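Local coordinates for protein ethylbenzene dehydrogenase alpha-subunit (Aromatoleum aromaticum, PDB 2IVF) that is the large, molybdenum-containing subunit of an enzyme of the molybdopterin oxidoreductase family and binds two pterin guanine dinucleotides and an iron/sulfur cluster, at residues Pro600-Leu605 / Met631-Glu636; Ser607-Arg612 / Ser640-Tyr645; Ser616-Phe621 / Trp929-Ile934. All blocks are in the same frame, centred on the assembly; numbering follows the deposited sequence.

Contact 1. Residues Pro600-Leu605 / Met631-Glu636; sequences PQVYML and MIFALE. With MD1 (phosphoric acid 4-(2-amino-4-oxo-3,4,5,6,-tetrahydro-pteridin-6-yl)-2-hydroxy-3,4-dimercapto-but-3-en-yl ester guanylate ester), chain N.
Leu605 N donates to Phe633 O at 2.8 Å with 178° at the hydrogen, the straightest of five backbone hydrogen bonds that zigzag between strands 602-605 and 631-636. The series runs from Met631 N to Gln601 O at one end to Leu635 N to Leu605 O at the other. The strands are parallel, their axes 4.7 Å apart and turned by 16°.

Apolar packing divides between the two faces of the sheet. On one, the Phe633 ring swings back over the neighbouring strand because CG sits between the backbone N and the carbonyl carbon (chi1 68°). One ring face then lies over Met604 CA, a CH-pi contact of 4.2 Å to the centroid, and Val602 CG1 meets the ring edge at CE1 (3.7 Å). The slim, extended Met604 chain runs on past the ring, its SD in an oblique Met-aromatic contact, to bring CE near Leu635 CD1. On the other face Ile632 CG2 touches both Leu605 CD1 (3.9 Å) and, obliquely, Tyr603 CD1; the tyrosine OH is bonded to Asp189.

Polar chemistry gathers at the strand end, where MD1 N2 donates to Leu635 O (2.8 Å). Glu636 spreads its two oxygens over the ribose diol, OE1 taking O2' and OE2 taking O3' (2.6 Å). The chemistry is thus split: apolar side chains on both faces of a parallel pair, and at its C-terminal end one carbonyl and one carboxylate accepting from the guanosine of MD1.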
# COMPACT_ATOMS: atom_id res chain seq x y z
N PRO A 600 22.31 -28.64 1.48
CA PRO A 600 22.28 -27.42 0.68
C PRO A 600 23.59 -26.65 0.87
O PRO A 600 24.08 -26.55 2.00
CB PRO A 600 21.11 -26.62 1.27
CG PRO A 600 20.52 -27.42 2.31
CD PRO A 600 21.25 -28.69 2.50
N GLN A 601 24.17 -26.15 -0.23
CA GLN A 601 25.47 -25.44 -0.16
C GLN A 601 25.47 -24.08 -0.81
O GLN A 601 26.25 -23.21 -0.42
CB GLN A 601 26.60 -26.27 -0.75
CG GLN A 601 26.82 -27.56 0.03
CD GLN A 601 28.23 -28.02 0.04
OE1 GLN A 601 28.89 -28.09 -1.01
NE2 GLN A 601 28.73 -28.36 1.21
N VAL A 602 24.64 -23.91 -1.84
CA VAL A 602 24.53 -22.64 -2.56
C VAL A 602 23.08 -22.20 -2.63
O VAL A 602 22.19 -22.95 -3.03
CB VAL A 602 25.17 -22.73 -3.95
CG1 VAL A 602 25.08 -21.38 -4.69
CG2 VAL A 602 26.59 -23.17 -3.82
N TYR A 603 22.84 -20.95 -2.23
CA TYR A 603 21.51 -20.49 -1.98
C TYR A 603 21.37 -19.18 -2.66
O TYR A 603 22.13 -18.28 -2.39
CB TYR A 603 21.30 -20.34 -0.49
CG TYR A 603 19.93 -19.90 -0.10
CD1 TYR A 603 19.61 -18.54 -0.04
CD2 TYR A 603 18.95 -20.83 0.23
CE1 TYR A 603 18.36 -18.14 0.35
CE2 TYR A 603 17.70 -20.43 0.63
CZ TYR A 603 17.41 -19.10 0.69
OH TYR A 603 16.15 -18.70 1.07
N MET A 604 20.42 -19.10 -3.59
CA MET A 604 20.22 -17.92 -4.39
C MET A 604 18.98 -17.17 -3.93
O MET A 604 17.89 -17.74 -3.87
CB MET A 604 20.06 -18.32 -5.85
CG MET A 604 19.74 -17.22 -6.77
SD MET A 604 19.91 -17.81 -8.43
CE MET A 604 19.21 -16.47 -9.38
N LEU A 605 19.17 -15.90 -3.60
CA LEU A 605 18.07 -14.98 -3.24
C LEU A 605 17.72 -14.17 -4.47
O LEU A 605 18.56 -13.43 -5.00
CB LEU A 605 18.51 -14.05 -2.11
CG LEU A 605 18.74 -14.64 -0.72
CD1 LEU A 605 19.67 -13.74 0.09
CD2 LEU A 605 17.38 -14.78 -0.04
N MET A 631 27.73 -20.58 0.09
CA MET A 631 27.49 -19.34 -0.66
C MET A 631 26.05 -18.95 -0.59
O MET A 631 25.14 -19.71 -0.96
CB MET A 631 27.89 -19.53 -2.13
CG MET A 631 27.49 -18.44 -3.08
SD MET A 631 28.26 -16.86 -2.68
CE MET A 631 30.02 -17.28 -2.93
N ILE A 632 25.83 -17.70 -0.19
CA ILE A 632 24.54 -17.11 -0.25
C ILE A 632 24.72 -15.91 -1.11
O ILE A 632 25.55 -15.04 -0.81
CB ILE A 632 24.06 -16.65 1.14
CG1 ILE A 632 24.09 -17.83 2.09
CG2 ILE A 632 22.68 -16.05 1.00
CD1 ILE A 632 23.75 -17.50 3.59
N PHE A 633 23.99 -15.85 -2.22
CA PHE A 633 24.09 -14.68 -3.07
C PHE A 633 22.72 -14.16 -3.42
O PHE A 633 21.74 -14.92 -3.52
CB PHE A 633 24.95 -14.94 -4.31
CG PHE A 633 24.34 -15.91 -5.31
CD1 PHE A 633 24.38 -17.27 -5.09
CD2 PHE A 633 23.74 -15.45 -6.48
CE1 PHE A 633 23.88 -18.17 -6.04
CE2 PHE A 633 23.19 -16.36 -7.40
CZ PHE A 633 23.27 -17.70 -7.17
N ALA A 634 22.65 -12.85 -3.57
CA ALA A 634 21.41 -12.17 -3.79
C ALA A 634 21.50 -11.38 -5.08
O ALA A 634 22.53 -10.74 -5.36
CB ALA A 634 21.11 -11.25 -2.66
N LEU A 635 20.40 -11.43 -5.83
CA LEU A 635 20.18 -10.56 -6.97
C LEU A 635 19.14 -9.58 -6.53
O LEU A 635 17.95 -9.89 -6.51
CB LEU A 635 19.70 -11.33 -8.18
CG LEU A 635 20.78 -12.00 -9.00
CD1 LEU A 635 21.25 -13.20 -8.26
CD2 LEU A 635 20.22 -12.38 -10.40
N GLU A 636 19.61 -8.39 -6.14
CA GLU A 636 18.77 -7.41 -5.51
C GLU A 636 18.90 -6.02 -6.07
O GLU A 636 19.94 -5.59 -6.59
CB GLU A 636 19.10 -7.37 -4.00
CG GLU A 636 18.16 -8.15 -3.10
CD GLU A 636 16.76 -7.63 -3.00
OE1 GLU A 636 16.38 -6.58 -3.61
OE2 GLU A 636 16.00 -8.30 -2.26
PB MD1 N . 8.94 -11.91 -0.69
O3B MD1 N . 8.92 -10.34 -0.55
O1B MD1 N . 8.73 -12.22 -2.12
O2B MD1 N . 10.01 -12.54 0.12
O3A MD1 N . 7.60 -12.30 0.07
C10 MD1 N . 6.33 -12.41 -0.60
C11 MD1 N . 5.33 -12.62 0.53
O11 MD1 N . 5.16 -11.27 1.09
C12 MD1 N . 4.01 -13.08 -0.02
S12 MD1 N . 3.61 -12.93 -1.68
C13 MD1 N . 3.03 -13.58 0.81
S13 MD1 N . 1.52 -14.06 0.23
C14 MD1 N . 3.24 -13.77 2.26
N15 MD1 N . 2.40 -13.07 3.17
C16 MD1 N . 2.62 -13.10 4.52
C15 MD1 N . 1.68 -12.49 5.33
O14 MD1 N . 0.65 -11.94 4.85
N17 MD1 N . 1.99 -12.48 6.65
C17 MD1 N . 3.13 -13.10 7.15
N16 MD1 N . 3.32 -13.05 8.46
N18 MD1 N . 4.00 -13.73 6.33
C20 MD1 N . 3.75 -13.73 5.04
N8 MD1 N . 4.59 -14.41 4.21
C7 MD1 N . 4.49 -14.44 2.78
PA MD1 N . 10.04 -9.25 -0.18
O1A MD1 N . 9.55 -7.97 -0.78
O2A MD1 N . 10.24 -9.28 1.29
O5' MD1 N . 11.37 -9.71 -0.89
C5' MD1 N . 11.41 -9.59 -2.31
C4' MD1 N . 12.65 -8.90 -2.71
O4' MD1 N . 12.47 -8.69 -4.11
C1' MD1 N . 13.22 -7.50 -4.38
N9 MD1 N . 12.87 -6.85 -5.65
C4 MD1 N . 13.64 -6.91 -6.73
N3 MD1 N . 14.82 -7.55 -6.91
C2 MD1 N . 15.44 -7.49 -8.09
N2 MD1 N . 16.61 -8.15 -8.29
N1 MD1 N . 14.88 -6.70 -9.08
C6 MD1 N . 13.69 -6.02 -8.96
O6 MD1 N . 13.25 -5.40 -9.93
C5 MD1 N . 13.03 -6.14 -7.73
N7 MD1 N . 11.91 -5.63 -7.22
C8 MD1 N . 11.82 -6.08 -5.96
C2' MD1 N . 12.88 -6.56 -3.23
O2' MD1 N . 13.89 -5.54 -3.00
C3' MD1 N . 12.69 -7.52 -2.04
O3' MD1 N . 13.80 -7.46 -1.10

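Contact 2. Residues Ser607-Arg612 / Ser640-Tyr645; sequences SQNPMR and SSSAMY. With MD1 (phosphoric acid 4-(2-amino-4-oxo-3,4,5,6,-tetrahydro-pteridin-6-yl)-2-hydroxy-3,4-dimercapto-but-3-en-yl ester guanylate ester), chain N.
Asn609 turns the flat amide of its side chain between Ser642 and MD1, the oxygen facing the serine and the nitrogen the ligand. With CG anti to the backbone N (chi1 -173°), the amide extends toward segment 640-645. OD1 accepts two bonds there: Ser642 OG donates from 2.6 Å in the carbonyl plane, on a lone pair, whereas Ser642 N donates from 3.1 Å, tilted 19° from that plane. This double grip fixes the rotation of the amide, and ND2 is thereby directed at MD1 O2A (2.9 Å) as well as at Asp922, which also bonds Ser641 OG.

Ser642 OG works in both directions, since it receives the N-H of Met611 at 2.9 Å and 166°. A small hydroxyl suits this spot, wedged against Pro610, whose CD lies only 3.4 Å from Ser642 CB, a tight carbon contact. Met611 reaches onward with a chain bent at chi2 and chi3 and meets Tyr645 at about a right angle. Its SD stands 4.6 Å from the ring centroid in an oblique Met-aromatic contact.

Ser640 OG accepts from Ala643 N, an ST motif that shapes the turn, and gives its own proton to a water that in turn donates to Gln608 O. Arg612 leads away from this serine-rich turn: NH1 reaches O2A and O3A of MD1, while NH2 bonds O11 at 2.9 Å. Its positive charge would be expected to offset part of the diphosphate's negative charge. The loop after strand 602-606 and the start of helix 610-613 thus form a diphosphate-binding part of the MD1 site, within the molybdopterin oxidoreductase family region.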
# COMPACT_ATOMS: atom_id res chain seq x y z
N SER A 607 14.04 -12.19 -5.73
CA SER A 607 12.64 -11.88 -5.43
C SER A 607 12.11 -12.71 -4.23
O SER A 607 10.98 -13.24 -4.23
CB SER A 607 11.76 -12.04 -6.66
OG SER A 607 12.33 -11.33 -7.75
N GLN A 608 12.93 -12.76 -3.19
CA GLN A 608 12.60 -13.51 -2.02
C GLN A 608 13.43 -13.01 -0.85
O GLN A 608 14.59 -12.63 -1.02
CB GLN A 608 12.88 -14.99 -2.28
CG GLN A 608 12.23 -15.92 -1.27
CD GLN A 608 13.18 -16.56 -0.26
OE1 GLN A 608 12.75 -16.85 0.87
NE2 GLN A 608 14.48 -16.81 -0.66
N ASN A 609 12.84 -13.05 0.34
CA ASN A 609 13.43 -12.40 1.53
C ASN A 609 13.07 -13.28 2.72
O ASN A 609 12.16 -12.98 3.42
CB ASN A 609 12.78 -10.99 1.60
CG ASN A 609 13.36 -10.07 2.66
OD1 ASN A 609 14.39 -10.34 3.27
ND2 ASN A 609 12.68 -8.97 2.88
N PRO A 610 13.76 -14.42 2.91
CA PRO A 610 13.33 -15.43 3.89
C PRO A 610 13.30 -14.93 5.32
O PRO A 610 12.51 -15.42 6.13
CB PRO A 610 14.36 -16.57 3.75
CG PRO A 610 15.55 -15.98 3.10
CD PRO A 610 15.00 -14.84 2.22
N MET A 611 14.15 -13.95 5.65
CA MET A 611 14.17 -13.46 7.01
C MET A 611 12.81 -12.93 7.49
O MET A 611 12.54 -12.96 8.68
CB MET A 611 15.24 -12.42 7.21
CG MET A 611 16.64 -12.98 7.09
SD MET A 611 17.09 -14.23 8.36
CE MET A 611 17.04 -13.24 9.82
N ARG A 612 11.97 -12.40 6.59
CA ARG A 612 10.56 -12.11 6.99
C ARG A 612 9.51 -13.08 6.38
O ARG A 612 8.43 -13.28 6.95
CB ARG A 612 10.15 -10.68 6.68
CG ARG A 612 10.35 -10.24 5.25
CD ARG A 612 9.25 -9.36 4.79
NE ARG A 612 7.98 -10.07 4.78
CZ ARG A 612 7.37 -10.55 3.69
NH1 ARG A 612 7.91 -10.45 2.47
NH2 ARG A 612 6.21 -11.19 3.83
N SER A 640 17.79 -5.79 1.31
CA SER A 640 16.80 -6.50 2.12
C SER A 640 17.44 -7.03 3.36
O SER A 640 18.65 -7.15 3.43
CB SER A 640 16.18 -7.66 1.32
OG SER A 640 17.10 -8.70 1.13
N SER A 641 16.62 -7.37 4.34
CA SER A 641 17.11 -7.96 5.55
C SER A 641 17.84 -9.26 5.25
O SER A 641 18.86 -9.56 5.89
CB SER A 641 15.97 -8.19 6.55
OG SER A 641 15.04 -9.09 6.03
N SER A 642 17.35 -10.02 4.27
CA SER A 642 18.02 -11.30 3.93
C SER A 642 19.35 -11.11 3.19
O SER A 642 20.29 -11.89 3.41
CB SER A 642 17.09 -12.26 3.15
OG SER A 642 15.87 -12.42 3.85
N ALA A 643 19.40 -10.12 2.31
CA ALA A 643 20.63 -9.74 1.60
C ALA A 643 21.74 -9.35 2.56
O ALA A 643 22.91 -9.52 2.26
CB ALA A 643 20.35 -8.59 0.57
N MET A 644 21.36 -8.80 3.72
CA MET A 644 22.34 -8.47 4.75
C MET A 644 23.12 -9.67 5.24
O MET A 644 24.20 -9.53 5.80
CB MET A 644 21.67 -7.71 5.90
CG MET A 644 21.33 -6.27 5.47
SD MET A 644 22.82 -5.28 5.22
CE MET A 644 23.49 -5.14 6.89
N TYR A 645 22.58 -10.87 5.04
CA TYR A 645 23.26 -12.09 5.43
C TYR A 645 23.95 -12.79 4.28
O TYR A 645 24.56 -13.84 4.47
CB TYR A 645 22.27 -13.07 6.04
CG TYR A 645 21.73 -12.61 7.34
CD1 TYR A 645 20.66 -11.76 7.37
CD2 TYR A 645 22.32 -12.99 8.56
CE1 TYR A 645 20.15 -11.31 8.55
CE2 TYR A 645 21.79 -12.54 9.77
CZ TYR A 645 20.69 -11.69 9.72
OH TYR A 645 20.08 -11.18 10.86
PB MD1 N . 8.94 -11.91 -0.69
O3B MD1 N . 8.92 -10.34 -0.55
O1B MD1 N . 8.73 -12.22 -2.12
O2B MD1 N . 10.01 -12.54 0.12
O3A MD1 N . 7.60 -12.30 0.07
C10 MD1 N . 6.33 -12.41 -0.60
C11 MD1 N . 5.33 -12.62 0.53
O11 MD1 N . 5.16 -11.27 1.09
C12 MD1 N . 4.01 -13.08 -0.02
S12 MD1 N . 3.61 -12.93 -1.68
C13 MD1 N . 3.03 -13.58 0.81
S13 MD1 N . 1.52 -14.06 0.23
C14 MD1 N . 3.24 -13.77 2.26
N15 MD1 N . 2.40 -13.07 3.17
C16 MD1 N . 2.62 -13.10 4.52
C15 MD1 N . 1.68 -12.49 5.33
O14 MD1 N . 0.65 -11.94 4.85
N17 MD1 N . 1.99 -12.48 6.65
C17 MD1 N . 3.13 -13.10 7.15
N16 MD1 N . 3.32 -13.05 8.46
N18 MD1 N . 4.00 -13.73 6.33
C20 MD1 N . 3.75 -13.73 5.04
N8 MD1 N . 4.59 -14.41 4.21
C7 MD1 N . 4.49 -14.44 2.78
PA MD1 N . 10.04 -9.25 -0.18
O1A MD1 N . 9.55 -7.97 -0.78
O2A MD1 N . 10.24 -9.28 1.29
O5' MD1 N . 11.37 -9.71 -0.89
C5' MD1 N . 11.41 -9.59 -2.31
C4' MD1 N . 12.65 -8.90 -2.71
O4' MD1 N . 12.47 -8.69 -4.11
C1' MD1 N . 13.22 -7.50 -4.38
N9 MD1 N . 12.87 -6.85 -5.65
C4 MD1 N . 13.64 -6.91 -6.73
N3 MD1 N . 14.82 -7.55 -6.91
C2 MD1 N . 15.44 -7.49 -8.09
N2 MD1 N . 16.61 -8.15 -8.29
N1 MD1 N . 14.88 -6.70 -9.08
C6 MD1 N . 13.69 -6.02 -8.96
O6 MD1 N . 13.25 -5.40 -9.93
C5 MD1 N . 13.03 -6.14 -7.73
N7 MD1 N . 11.91 -5.63 -7.22
C8 MD1 N . 11.82 -6.08 -5.96
C2' MD1 N . 12.88 -6.56 -3.23
O2' MD1 N . 13.89 -5.54 -3.00
C3' MD1 N . 12.69 -7.52 -2.04
O3' MD1 N . 13.80 -7.46 -1.10
O HOH W 1 16.44 -10.43 -0.74

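Contact 3. Residues Ser616-Phe621 / Trp929-Ile934; sequences SGAKMF and WKPYDI. With MD1 (phosphoric acid 4-(2-amino-4-oxo-3,4,5,6,-tetrahydro-pteridin-6-yl)-2-hydroxy-3,4-dimercapto-but-3-en-yl ester guanylate ester), chain N.
Ser616 reaches Ile934 through its short side chain, and each atom of it has a place. CB lies 3.3 Å from Ile934 O. The next atom, OG, lies beside the backbone N (chi1 -66°) and donates to that same carbonyl oxygen at 2.7 Å, approaching from above the carbonyl plane, 53° out of it. OG is also bonded to Ile937 N, so the hydroxyl ties into the backbone of the chain following Ile934. The main chain adds a third link, Ser616 N to Asp933 O (2.7 Å). Small and polar, serine can come this close to a turn while standing at the N-cap position of helix 617-625, though its side chain makes no capping bond.

In the first turn of the helix, Ala618 points its methyl at the Pro931 ring, where CB and CD are only 3.4 Å apart, a tight fit between two compact residues. Ile934 CG1 reaches Lys619 CB at 4.0 Å, and the Lys619 amine goes on to a salt bridge with Asp623.

From the other side of the 3-10 turn, Tyr932 and Asp933 turn to the pterin. MD1 N16 donates to Tyr932 OH at 2.9 Å and, weakly, to Asp933 OD2. Here a helix start from the molybdopterin oxidoreductase region packs on a turn of the dinucleotide-binding region, a junction between the two sequence families beside the pterin end of the MD1 site.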
# COMPACT_ATOMS: atom_id res chain seq x y z
N SER A 616 8.99 -18.08 11.28
CA SER A 616 10.14 -18.38 12.12
C SER A 616 11.51 -18.50 11.38
O SER A 616 12.51 -18.88 11.96
CB SER A 616 9.86 -19.61 12.99
OG SER A 616 8.84 -19.37 13.92
N GLY A 617 11.55 -18.11 10.11
CA GLY A 617 12.78 -18.15 9.33
C GLY A 617 13.88 -17.28 9.94
O GLY A 617 15.04 -17.65 9.89
N ALA A 618 13.50 -16.17 10.60
CA ALA A 618 14.48 -15.27 11.25
C ALA A 618 15.31 -15.98 12.32
O ALA A 618 16.43 -15.56 12.62
CB ALA A 618 13.79 -13.97 11.80
N LYS A 619 14.80 -17.07 12.87
CA LYS A 619 15.54 -17.89 13.80
C LYS A 619 16.11 -19.09 13.07
O LYS A 619 17.27 -19.44 13.29
CB LYS A 619 14.61 -18.40 14.91
CG LYS A 619 15.26 -19.34 15.95
CD LYS A 619 16.30 -18.60 16.79
CE LYS A 619 16.75 -19.42 18.04
NZ LYS A 619 18.12 -18.97 18.45
N MET A 620 15.30 -19.76 12.25
CA MET A 620 15.71 -21.10 11.75
C MET A 620 16.76 -20.93 10.65
O MET A 620 17.67 -21.75 10.50
CB MET A 620 14.52 -21.88 11.21
CG MET A 620 13.40 -22.17 12.28
SD MET A 620 14.08 -22.81 13.83
CE MET A 620 14.27 -24.55 13.40
N PHE A 621 16.64 -19.87 9.88
CA PHE A 621 17.62 -19.66 8.81
C PHE A 621 19.04 -19.41 9.37
O PHE A 621 19.96 -20.20 9.05
CB PHE A 621 17.13 -18.65 7.77
CG PHE A 621 16.34 -19.30 6.64
CD1 PHE A 621 15.30 -20.18 6.91
CD2 PHE A 621 16.63 -19.05 5.33
CE1 PHE A 621 14.56 -20.77 5.88
CE2 PHE A 621 15.91 -19.66 4.31
CZ PHE A 621 14.88 -20.50 4.59
N TRP A 929 16.57 -7.04 14.70
CA TRP A 929 16.11 -7.67 13.46
C TRP A 929 15.29 -8.95 13.70
O TRP A 929 15.35 -9.91 12.90
CB TRP A 929 17.26 -8.03 12.52
CG TRP A 929 18.13 -6.92 12.12
CD1 TRP A 929 18.29 -5.73 12.72
CD2 TRP A 929 19.06 -6.96 11.04
NE1 TRP A 929 19.23 -4.98 12.05
CE2 TRP A 929 19.71 -5.72 11.01
CE3 TRP A 929 19.35 -7.90 10.05
CZ2 TRP A 929 20.69 -5.41 10.05
CZ3 TRP A 929 20.31 -7.59 9.10
CH2 TRP A 929 20.96 -6.35 9.11
N LYS A 930 14.48 -8.93 14.74
CA LYS A 930 13.58 -10.03 15.02
C LYS A 930 12.18 -9.57 14.59
O LYS A 930 11.51 -8.85 15.33
CB LYS A 930 13.64 -10.35 16.48
CG LYS A 930 14.99 -11.02 16.89
CD LYS A 930 15.25 -10.96 18.35
CE LYS A 930 14.29 -11.74 19.20
NZ LYS A 930 14.78 -11.79 20.62
N PRO A 931 11.70 -10.04 13.44
CA PRO A 931 10.40 -9.59 13.01
C PRO A 931 9.31 -10.34 13.72
O PRO A 931 9.55 -11.35 14.35
CB PRO A 931 10.41 -9.91 11.51
CG PRO A 931 11.15 -11.21 11.50
CD PRO A 931 12.24 -11.07 12.52
N TYR A 932 8.07 -9.87 13.63
CA TYR A 932 6.99 -10.62 14.26
C TYR A 932 6.95 -12.06 13.73
O TYR A 932 6.58 -12.99 14.45
CB TYR A 932 5.66 -9.91 14.07
CG TYR A 932 4.68 -10.43 13.08
CD1 TYR A 932 4.70 -10.01 11.73
CD2 TYR A 932 3.61 -11.20 13.51
CE1 TYR A 932 3.72 -10.43 10.82
CE2 TYR A 932 2.62 -11.63 12.63
CZ TYR A 932 2.67 -11.25 11.29
OH TYR A 932 1.68 -11.70 10.47
N ASP A 933 7.38 -12.23 12.49
CA ASP A 933 7.39 -13.56 11.86
C ASP A 933 8.22 -14.60 12.60
O ASP A 933 7.99 -15.82 12.42
CB ASP A 933 7.84 -13.45 10.40
CG ASP A 933 7.15 -12.34 9.70
OD1 ASP A 933 7.55 -11.18 9.92
OD2 ASP A 933 6.21 -12.59 8.91
N ILE A 934 9.17 -14.15 13.42
CA ILE A 934 10.04 -15.05 14.13
C ILE A 934 9.21 -16.02 14.97
O ILE A 934 9.62 -17.16 15.19
CB ILE A 934 11.08 -14.31 15.01
CG1 ILE A 934 12.21 -15.24 15.46
CG2 ILE A 934 10.44 -13.70 16.32
CD1 ILE A 934 13.35 -14.50 16.08
PB MD1 N . 8.94 -11.91 -0.69
O3B MD1 N . 8.92 -10.34 -0.55
O1B MD1 N . 8.73 -12.22 -2.12
O2B MD1 N . 10.01 -12.54 0.12
O3A MD1 N . 7.60 -12.30 0.07
C10 MD1 N . 6.33 -12.41 -0.60
C11 MD1 N . 5.33 -12.62 0.53
O11 MD1 N . 5.16 -11.27 1.09
C12 MD1 N . 4.01 -13.08 -0.02
S12 MD1 N . 3.61 -12.93 -1.68
C13 MD1 N . 3.03 -13.58 0.81
S13 MD1 N . 1.52 -14.06 0.23
C14 MD1 N . 3.24 -13.77 2.26
N15 MD1 N . 2.40 -13.07 3.17
C16 MD1 N . 2.62 -13.10 4.52
C15 MD1 N . 1.68 -12.49 5.33
O14 MD1 N . 0.65 -11.94 4.85
N17 MD1 N . 1.99 -12.48 6.65
C17 MD1 N . 3.13 -13.10 7.15
N16 MD1 N . 3.32 -13.05 8.46
N18 MD1 N . 4.00 -13.73 6.33
C20 MD1 N . 3.75 -13.73 5.04
N8 MD1 N . 4.59 -14.41 4.21
C7 MD1 N . 4.49 -14.44 2.78
PA MD1 N . 10.04 -9.25 -0.18
O1A MD1 N . 9.55 -7.97 -0.78
O2A MD1 N . 10.24 -9.28 1.29
O5' MD1 N . 11.37 -9.71 -0.89
C5' MD1 N . 11.41 -9.59 -2.31
C4' MD1 N . 12.65 -8.90 -2.71
O4' MD1 N . 12.47 -8.69 -4.11
C1' MD1 N . 13.22 -7.50 -4.38
N9 MD1 N . 12.87 -6.85 -5.65
C4 MD1 N . 13.64 -6.91 -6.73
N3 MD1 N . 14.82 -7.55 -6.91
C2 MD1 N . 15.44 -7.49 -8.09
N2 MD1 N . 16.61 -8.15 -8.29
N1 MD1 N . 14.88 -6.70 -9.08
C6 MD1 N . 13.69 -6.02 -8.96
O6 MD1 N . 13.25 -5.40 -9.93
C5 MD1 N . 13.03 -6.14 -7.73
N7 MD1 N . 11.91 -5.63 -7.22
C8 MD1 N . 11.82 -6.08 -5.96
C2' MD1 N . 12.88 -6.56 -3.23
O2' MD1 N . 13.89 -5.54 -3.00
C3' MD1 N . 12.69 -7.52 -2.04
O3' MD1 N . 13.80 -7.46 -1.10

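Overall arrangement
Along the chain the first segments come in the order 600-605, 607-612, 616-621, and their partners follow as 631-636, 640-645 and, some 280 residues later, 929-934, so the pairings cross. The centres of contacts 1 and 2 are 10 Å apart, those of 2 and 3 are 11 Å apart, and those of 1 and 3 are 18 Å apart. Contact 1 lies within a mixed sheet; contact 2 follows where its two strands run on, into helix 610-613 and the turn at 640-645, and contact 3 brings in the dinucleotide-binding region. Tyr603 OH links the first two through Gln608 NE2. Together they follow MD1 from guanosine through diphosphate to pterin, so segments from both family regions contact one cofactor.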